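Local structure of transcriptional regulator (NtrC family) (3DZD) at residues 132-136 and 137-141; 305-308 and 309-312. The protein probably activates transcription by sigma54 RNA polymerase, as a response regulator of the NtrC family with an AAA+ ATPase domain, here inactive and holding ADP. All blocks are in the same frame, centred on the assembly; numbering follows the deposited sequence.

Contact 1: 132-136 and 137-141; sequences VGEHP and KILEI. With ADP (adenosine-5'-diphosphate), chain C.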
ATOM      1  N   VAL A 132      -7.934 -19.882   9.600  1.00 48.00           N
ATOM      2  CA  VAL A 132      -7.751 -21.106  10.364  1.00 44.08           C
ATOM      3  C   VAL A 132      -9.063 -21.844  10.613  1.00 43.47           C
ATOM      4  O   VAL A 132     -10.071 -21.232  10.973  1.00 42.69           O
ATOM      5  CB  VAL A 132      -7.043 -20.820  11.696  1.00 46.48           C
ATOM      6  CG1 VAL A 132      -6.968 -22.084  12.541  1.00 41.60           C
ATOM      7  CG2 VAL A 132      -5.660 -20.266  11.425  1.00 46.97           C
ATOM      8  N   GLY A 133      -9.037 -23.159  10.413  1.00 39.15           N
ATOM      9  CA  GLY A 133     -10.201 -23.991  10.632  1.00 38.88           C
ATOM     10  C   GLY A 133     -10.173 -25.280   9.832  1.00 41.20           C
ATOM     11  O   GLY A 133      -9.851 -25.280   8.636  1.00 43.62           O
ATOM     12  N   GLU A 134     -10.532 -26.376  10.493  1.00 39.59           N
ATOM     13  CA  GLU A 134     -10.586 -27.682   9.852  1.00 40.21           C
ATOM     14  C   GLU A 134     -11.971 -28.344   9.938  1.00 40.38           C
ATOM     15  O   GLU A 134     -12.161 -29.433   9.419  1.00 40.78           O
ATOM     16  CB  GLU A 134      -9.506 -28.617  10.421  1.00 40.48           C
ATOM     17  CG  GLU A 134      -8.062 -28.145  10.172  1.00 40.42           C
ATOM     18  CD  GLU A 134      -7.712 -28.030   8.694  1.00 50.78           C
ATOM     19  OE1 GLU A 134      -8.058 -28.948   7.913  1.00 51.67           O
ATOM     20  OE2 GLU A 134      -7.082 -27.016   8.312  1.00 55.92           O
ATOM     21  N   HIS A 135     -12.938 -27.699  10.589  1.00 40.08           N
ATOM     22  CA  HIS A 135     -14.297 -28.238  10.591  1.00 41.85           C
ATOM     23  C   HIS A 135     -14.799 -28.377   9.162  1.00 43.16           C
ATOM     24  O   HIS A 135     -14.626 -27.466   8.360  1.00 43.25           O
ATOM     25  CB  HIS A 135     -15.274 -27.354  11.369  1.00 40.09           C
ATOM     26  CG  HIS A 135     -16.598 -28.011  11.618  1.00 40.42           C
ATOM     27  ND1 HIS A 135     -17.587 -28.084  10.662  1.00 40.63           N
ATOM     28  CD2 HIS A 135     -17.087 -28.649  12.711  1.00 40.71           C
ATOM     29  CE1 HIS A 135     -18.635 -28.721  11.154  1.00 40.90           C
ATOM     30  NE2 HIS A 135     -18.352 -29.081  12.396  1.00 41.01           N
ATOM     31  N   PRO A 136     -15.436 -29.520   8.850  1.00 40.88           N
ATOM     32  CA  PRO A 136     -15.984 -29.800   7.515  1.00 41.25           C
ATOM     33  C   PRO A 136     -16.734 -28.608   6.903  1.00 41.00           C
ATOM     34  O   PRO A 136     -16.663 -28.380   5.692  1.00 40.64           O
ATOM     35  CB  PRO A 136     -16.941 -30.964   7.772  1.00 41.74           C
ATOM     36  CG  PRO A 136     -16.336 -31.682   8.961  1.00 41.70           C
ATOM     37  CD  PRO A 136     -15.707 -30.609   9.811  1.00 41.35           C
ATOM     38  N   LYS A 137     -17.443 -27.846   7.725  1.00 40.93           N
ATOM     39  CA  LYS A 137     -18.129 -26.669   7.199  1.00 43.93           C
ATOM     40  C   LYS A 137     -17.134 -25.604   6.717  1.00 44.82           C
ATOM     41  O   LYS A 137     -17.338 -24.982   5.674  1.00 41.27           O
ATOM     42  CB  LYS A 137     -19.115 -26.109   8.221  1.00 40.15           C
ATOM     43  CG  LYS A 137     -20.358 -26.983   8.348  1.00 41.77           C
ATOM     44  CD  LYS A 137     -21.172 -26.713   9.613  1.00 44.97           C
ATOM     45  CE  LYS A 137     -22.622 -27.163   9.370  1.00 47.58           C
ATOM     46  NZ  LYS A 137     -23.358 -27.575  10.601  1.00 42.42           N
ATOM     47  N   ILE A 138     -16.046 -25.422   7.460  1.00 39.62           N
ATOM     48  CA  ILE A 138     -15.024 -24.472   7.049  1.00 39.37           C
ATOM     49  C   ILE A 138     -14.218 -24.955   5.850  1.00 39.57           C
ATOM     50  O   ILE A 138     -13.907 -24.177   4.967  1.00 39.40           O
ATOM     51  CB  ILE A 138     -14.064 -24.135   8.184  1.00 39.64           C
ATOM     52  CG1 ILE A 138     -14.832 -23.480   9.339  1.00 39.32           C
ATOM     53  CG2 ILE A 138     -12.958 -23.228   7.657  1.00 38.82           C
ATOM     54  CD1 ILE A 138     -15.485 -22.156   8.979  1.00 39.36           C
ATOM     55  N   LEU A 139     -13.884 -26.239   5.818  1.00 39.79           N
ATOM     56  CA  LEU A 139     -13.178 -26.800   4.666  1.00 40.01           C
ATOM     57  C   LEU A 139     -14.008 -26.661   3.387  1.00 40.07           C
ATOM     58  O   LEU A 139     -13.464 -26.450   2.303  1.00 40.09           O
ATOM     59  CB  LEU A 139     -12.799 -28.264   4.916  1.00 40.43           C
ATOM     60  CG  LEU A 139     -11.837 -28.431   6.098  1.00 40.46           C
ATOM     61  CD1 LEU A 139     -11.539 -29.893   6.384  1.00 40.94           C
ATOM     62  CD2 LEU A 139     -10.542 -27.634   5.850  1.00 40.47           C
ATOM     63  N   GLU A 140     -15.323 -26.770   3.523  1.00 61.99           N
ATOM     64  CA  GLU A 140     -16.234 -26.613   2.396  1.00 62.09           C
ATOM     65  C   GLU A 140     -16.158 -25.191   1.823  1.00 61.71           C
ATOM     66  O   GLU A 140     -16.084 -25.008   0.612  1.00 83.37           O
ATOM     67  CB  GLU A 140     -17.653 -26.956   2.849  1.00 62.30           C
ATOM     68  CG  GLU A 140     -18.709 -26.955   1.766  1.00 62.51           C
ATOM     69  CD  GLU A 140     -20.106 -27.245   2.325  1.00 62.73           C
ATOM     70  OE1 GLU A 140     -20.365 -26.894   3.507  1.00 62.59           O
ATOM     71  OE2 GLU A 140     -20.946 -27.829   1.587  1.00 63.10           O
ATOM     72  N   ILE A 141     -16.164 -24.191   2.709  1.00 39.66           N
ATOM     73  CA  ILE A 141     -15.984 -22.785   2.322  1.00 39.56           C
ATOM     74  C   ILE A 141     -14.621 -22.587   1.634  1.00 39.50           C
ATOM     75  O   ILE A 141     -14.525 -21.940   0.589  1.00 39.31           O
ATOM     76  CB  ILE A 141     -16.129 -21.836   3.547  1.00 38.84           C
ATOM     77  CG1 ILE A 141     -17.586 -21.788   4.022  1.00 39.20           C
ATOM     78  CG2 ILE A 141     -15.613 -20.432   3.243  1.00 38.69           C
ATOM     79  CD1 ILE A 141     -17.785 -21.216   5.402  1.00 38.95           C
TER
HETATM   80  PB  ADP C 370     -16.259 -10.068  10.840  0.52 45.33           P
HETATM   81  O1B ADP C 370     -15.556  -9.527   9.610  0.77 43.69           O
HETATM   82  O2B ADP C 370     -17.106  -9.053  11.576  0.88 52.43           O
HETATM   83  O3B ADP C 370     -17.005 -11.347  10.611  1.00 39.04           O
HETATM   84  PA  ADP C 370     -13.523 -10.212  11.796  1.00 49.22           P
HETATM   85  O1A ADP C 370     -12.865 -11.233  10.909  1.00 58.16           O
HETATM   86  O2A ADP C 370     -13.297  -8.751  11.466  1.00 57.69           O
HETATM   87  O3A ADP C 370     -15.109 -10.541  11.885  1.00 55.33           O
HETATM   88  O5' ADP C 370     -13.025 -10.451  13.307  1.00 50.97           O
HETATM   89  C5' ADP C 370     -12.251 -11.594  13.646  1.00 44.76           C
HETATM   90  C4' ADP C 370     -10.864 -11.221  14.130  1.00 44.12           C
HETATM   91  O4' ADP C 370     -10.159 -12.448  14.272  1.00 41.32           O
HETATM   92  C3' ADP C 370     -10.102 -10.480  13.052  1.00 50.68           C
HETATM   93  O3' ADP C 370      -8.985  -9.817  13.652  1.00 50.81           O
HETATM   94  C2' ADP C 370      -9.531 -11.547  12.156  1.00 45.50           C
HETATM   95  O2' ADP C 370      -8.211 -11.125  11.809  1.00 44.81           O
HETATM   96  C1' ADP C 370      -9.431 -12.750  13.070  1.00 42.19           C
HETATM   97  N9  ADP C 370     -10.025 -13.957  12.458  1.00 39.98           N
HETATM   98  C8  ADP C 370     -11.336 -14.150  12.222  1.00 39.52           C
HETATM   99  N7  ADP C 370     -11.570 -15.363  11.685  1.00 37.07           N
HETATM  100  C5  ADP C 370     -10.379 -15.977  11.571  1.00 37.10           C
HETATM  101  C6  ADP C 370      -9.915 -17.286  11.065  1.00 39.84           C
HETATM  102  N6  ADP C 370     -10.799 -18.195  10.574  1.00 46.23           N
HETATM  103  N1  ADP C 370      -8.594 -17.541  11.122  1.00 43.68           N
HETATM  104  C2  ADP C 370      -7.725 -16.640  11.616  1.00 43.39           C
HETATM  105  N3  ADP C 370      -8.072 -15.429  12.085  1.00 41.99           N
HETATM  106  C4  ADP C 370      -9.364 -15.050  12.087  1.00 39.30           C

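Contact 2: 305-308 and 309-312; sequences GKDV and ILLA. With ADP (adenosine-5'-diphosphate), chain C.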
ATOM      1  N   GLY A 305     -16.885 -27.021  16.035  1.00 40.38           N
ATOM      2  CA  GLY A 305     -16.210 -28.111  16.695  1.00 40.70           C
ATOM      3  C   GLY A 305     -14.977 -27.621  17.419  1.00 40.46           C
ATOM      4  O   GLY A 305     -15.052 -26.720  18.268  1.00 40.29           O
ATOM      5  N   LYS A 306     -13.837 -28.205  17.065  1.00 40.52           N
ATOM      6  CA  LYS A 306     -12.589 -27.941  17.754  1.00 40.42           C
ATOM      7  C   LYS A 306     -11.760 -26.840  17.081  1.00 42.41           C
ATOM      8  O   LYS A 306     -10.607 -26.602  17.439  1.00 41.24           O
ATOM      9  CB  LYS A 306     -11.803 -29.246  17.901  1.00 40.96           C
ATOM     10  CG  LYS A 306     -12.269 -30.089  19.102  1.00 45.92           C
ATOM     11  CD  LYS A 306     -12.179 -31.582  18.840  1.00 59.74           C
ATOM     12  CE  LYS A 306     -10.904 -32.185  19.397  1.00 65.81           C
ATOM     13  NZ  LYS A 306     -10.868 -32.100  20.884  1.00 67.30           N
ATOM     14  N   ASP A 307     -12.355 -26.150  16.113  1.00 39.75           N
ATOM     15  CA  ASP A 307     -11.698 -24.990  15.543  1.00 39.39           C
ATOM     16  C   ASP A 307     -11.397 -23.992  16.656  1.00 39.16           C
ATOM     17  O   ASP A 307     -10.459 -23.215  16.550  1.00 40.99           O
ATOM     18  CB  ASP A 307     -12.568 -24.324  14.476  1.00 39.14           C
ATOM     19  CG  ASP A 307     -12.450 -24.990  13.116  1.00 42.96           C
ATOM     20  OD1 ASP A 307     -11.638 -25.931  12.959  1.00 45.26           O
ATOM     21  OD2 ASP A 307     -13.181 -24.562  12.196  1.00 39.98           O
ATOM     22  N   VAL A 308     -12.194 -24.013  17.721  1.00 39.30           N
ATOM     23  CA  VAL A 308     -12.003 -23.069  18.820  1.00 39.12           C
ATOM     24  C   VAL A 308     -10.610 -23.236  19.435  1.00 43.10           C
ATOM     25  O   VAL A 308      -9.955 -22.253  19.792  1.00 39.35           O
ATOM     26  CB  VAL A 308     -13.117 -23.182  19.894  1.00 39.36           C
ATOM     27  CG1 VAL A 308     -13.341 -24.623  20.283  1.00 39.80           C
ATOM     28  CG2 VAL A 308     -12.774 -22.359  21.113  1.00 39.30           C
ATOM     29  N   ILE A 309     -10.154 -24.479  19.530  1.00 39.53           N
ATOM     30  CA  ILE A 309      -8.808 -24.766  20.008  1.00 39.66           C
ATOM     31  C   ILE A 309      -7.738 -24.382  18.992  1.00 39.40           C
ATOM     32  O   ILE A 309      -6.704 -23.816  19.356  1.00 44.11           O
ATOM     33  CB  ILE A 309      -8.629 -26.240  20.316  1.00 40.12           C
ATOM     34  CG1 ILE A 309      -9.699 -26.714  21.304  1.00 40.37           C
ATOM     35  CG2 ILE A 309      -7.237 -26.477  20.858  1.00 45.40           C
ATOM     36  CD1 ILE A 309      -9.928 -25.757  22.443  1.00 40.27           C
ATOM     37  N   LEU A 310      -7.979 -24.694  17.723  1.00 39.41           N
ATOM     38  CA  LEU A 310      -7.039 -24.344  16.662  1.00 43.17           C
ATOM     39  C   LEU A 310      -6.787 -22.851  16.676  1.00 41.65           C
ATOM     40  O   LEU A 310      -5.645 -22.401  16.616  1.00 39.70           O
ATOM     41  CB  LEU A 310      -7.568 -24.762  15.282  1.00 39.25           C
ATOM     42  CG  LEU A 310      -7.627 -26.268  15.010  1.00 44.80           C
ATOM     43  CD1 LEU A 310      -7.974 -26.544  13.556  1.00 47.63           C
ATOM     44  CD2 LEU A 310      -6.301 -26.918  15.365  1.00 45.52           C
ATOM     45  N   LEU A 311      -7.871 -22.096  16.765  1.00 38.91           N
ATOM     46  CA  LEU A 311      -7.805 -20.656  16.746  1.00 38.49           C
ATOM     47  C   LEU A 311      -7.090 -20.129  17.992  1.00 38.43           C
ATOM     48  O   LEU A 311      -6.265 -19.205  17.906  1.00 38.25           O
ATOM     49  CB  LEU A 311      -9.215 -20.078  16.628  1.00 38.38           C
ATOM     50  CG  LEU A 311      -9.808 -20.217  15.224  1.00 38.55           C
ATOM     51  CD1 LEU A 311     -11.326 -20.076  15.212  1.00 38.15           C
ATOM     52  CD2 LEU A 311      -9.151 -19.197  14.287  1.00 37.93           C
ATOM     53  N   ALA A 312      -7.404 -20.718  19.144  1.00 38.49           N
ATOM     54  CA  ALA A 312      -6.787 -20.309  20.398  1.00 38.68           C
ATOM     55  C   ALA A 312      -5.273 -20.476  20.330  1.00 38.72           C
ATOM     56  O   ALA A 312      -4.517 -19.600  20.756  1.00 38.52           O
ATOM     57  CB  ALA A 312      -7.361 -21.107  21.573  1.00 38.84           C
TER
HETATM   58  PB  ADP C 370     -16.259 -10.068  10.840  0.52 45.33           P
HETATM   59  O1B ADP C 370     -15.556  -9.527   9.610  0.77 43.69           O
HETATM   60  O2B ADP C 370     -17.106  -9.053  11.576  0.88 52.43           O
HETATM   61  O3B ADP C 370     -17.005 -11.347  10.611  1.00 39.04           O
HETATM   62  PA  ADP C 370     -13.523 -10.212  11.796  1.00 49.22           P
HETATM   63  O1A ADP C 370     -12.865 -11.233  10.909  1.00 58.16           O
HETATM   64  O2A ADP C 370     -13.297  -8.751  11.466  1.00 57.69           O
HETATM   65  O3A ADP C 370     -15.109 -10.541  11.885  1.00 55.33           O
HETATM   66  O5' ADP C 370     -13.025 -10.451  13.307  1.00 50.97           O
HETATM   67  C5' ADP C 370     -12.251 -11.594  13.646  1.00 44.76           C
HETATM   68  C4' ADP C 370     -10.864 -11.221  14.130  1.00 44.12           C
HETATM   69  O4' ADP C 370     -10.159 -12.448  14.272  1.00 41.32           O
HETATM   70  C3' ADP C 370     -10.102 -10.480  13.052  1.00 50.68           C
HETATM   71  O3' ADP C 370      -8.985  -9.817  13.652  1.00 50.81           O
HETATM   72  C2' ADP C 370      -9.531 -11.547  12.156  1.00 45.50           C
HETATM   73  O2' ADP C 370      -8.211 -11.125  11.809  1.00 44.81           O
HETATM   74  C1' ADP C 370      -9.431 -12.750  13.070  1.00 42.19           C
HETATM   75  N9  ADP C 370     -10.025 -13.957  12.458  1.00 39.98           N
HETATM   76  C8  ADP C 370     -11.336 -14.150  12.222  1.00 39.52           C
HETATM   77  N7  ADP C 370     -11.570 -15.363  11.685  1.00 37.07           N
HETATM   78  C5  ADP C 370     -10.379 -15.977  11.571  1.00 37.10           C
HETATM   79  C6  ADP C 370      -9.915 -17.286  11.065  1.00 39.84           C
HETATM   80  N6  ADP C 370     -10.799 -18.195  10.574  1.00 46.23           N
HETATM   81  N1  ADP C 370      -8.594 -17.541  11.122  1.00 43.68           N
HETATM   82  C2  ADP C 370      -7.725 -16.640  11.616  1.00 43.39           C
HETATM   83  N3  ADP C 370      -8.072 -15.429  12.085  1.00 41.99           N
HETATM   84  C4  ADP C 370      -9.364 -15.050  12.087  1.00 39.30           C

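Contact 1: 132-136 and 137-141
His135 O is gripped by two backbone amides of the first helical turn. Leu139 N binds it at 2.9 Å and nearly straight, with an N-H...O angle of 163°. Ile138 N also approaches, but its bond is strongly bent and weak. The side chain of the same histidine caps the helix. Its CG stands anti to the backbone N (chi1 -169°), which brings the ring back toward the helix start. Lys137 N then donates to ND1 at 3.0 Å, with Lys137 N lying 16° out of the ring plane. His135 is therefore the N-cap of helix 136-149. The lysine chain runs alongside the ring and points the same way, with its CD 3.6 Å from His135 CE1. Pro136 CD lies over one face of the ring, toward its rim. The next backbone bond runs from Glu140 N to Pro136 O.

Leu139 folds back over the loop. Its CD1 comes to 3.1 Å from Glu134 O, and its CD2 meets OE1 of the bent Glu134 side chain. Ile138 turns CG2 to Gly133 O, which also accepts a hydrogen bond from Lys142 NZ.

At the other end of the loop, Val132 reads the adenine edge of ADP. Its N donates to ADP N1 at 2.9 Å, and its O accepts from ADP N6 at 3.1 Å. This donor-acceptor pair matches the Watson-Crick edge of adenine. Back at the cap, ND1 of His135 must carry no proton to accept from Lys137 N, and the nearby helix start and lysine would probably also disfavour a protonated ring.

Contact 2: 305-308 and 309-312
Leu310 and Asp307 lie one turn apart at the start of helix 307-322, and their side chains pass each other at a slant. Leu310 CD1 meets OD1 of the aspartate at 3.8 Å. That oxygen is already bonded to Glu134 N and His135 N, so the methyl packs beside a satisfied acceptor. Leu311 stands over the backbone of the same aspartate, with CG 3.3 Å from Asp307 O. Its CD1 also touches Asp307 O, while CD2 lies over the face of the adenine, 3.6 Å from ADP N1.

Val308 and Ile309 are also set aslant, touching through Val308 CG1 and Ile309 CD1 at 4.2 Å. Val308 CG1 sits between its own backbone N and carbonyl carbon (chi1 48°), and this turns it toward Ile309 N.

Lys306 is the N-cap residue. Its O accepts a long bond from Leu310 N at 3.3 Å and a weak one from Ile309 N. Leu311 N makes a shorter bond to Asp307 O, 2.8 Å.

In the lid domain, Val308 and Ala312 pack on helix 332-339. Leu311 and Ala312 reach helix 346-359, while Leu311 also meets Val132 in the loop before helix 136-149.

How the contacts relate
Contact 1 comes first along the chain, in the range of the sigma-54 interaction domain. Contact 2 follows in that of the AAA+ lid. Each is the start of a helix, 136-149 and 307-322, and their centres lie 11 Å apart. The polar link between them is Asp307 OD1, which probably accepts from Glu134 N at 2.7 Å and from His135 N at 3.2 Å. Ile138 packs on Asp307, and Val132 on Leu310 and Leu311. Both contacts touch ADP: Val132 bonds the adenine edge and Leu311 packs on the base. The nucleotide thus sits where the ATPase core meets its lid. Such a junction could let the bound nucleotide influence how the lid is set against the core.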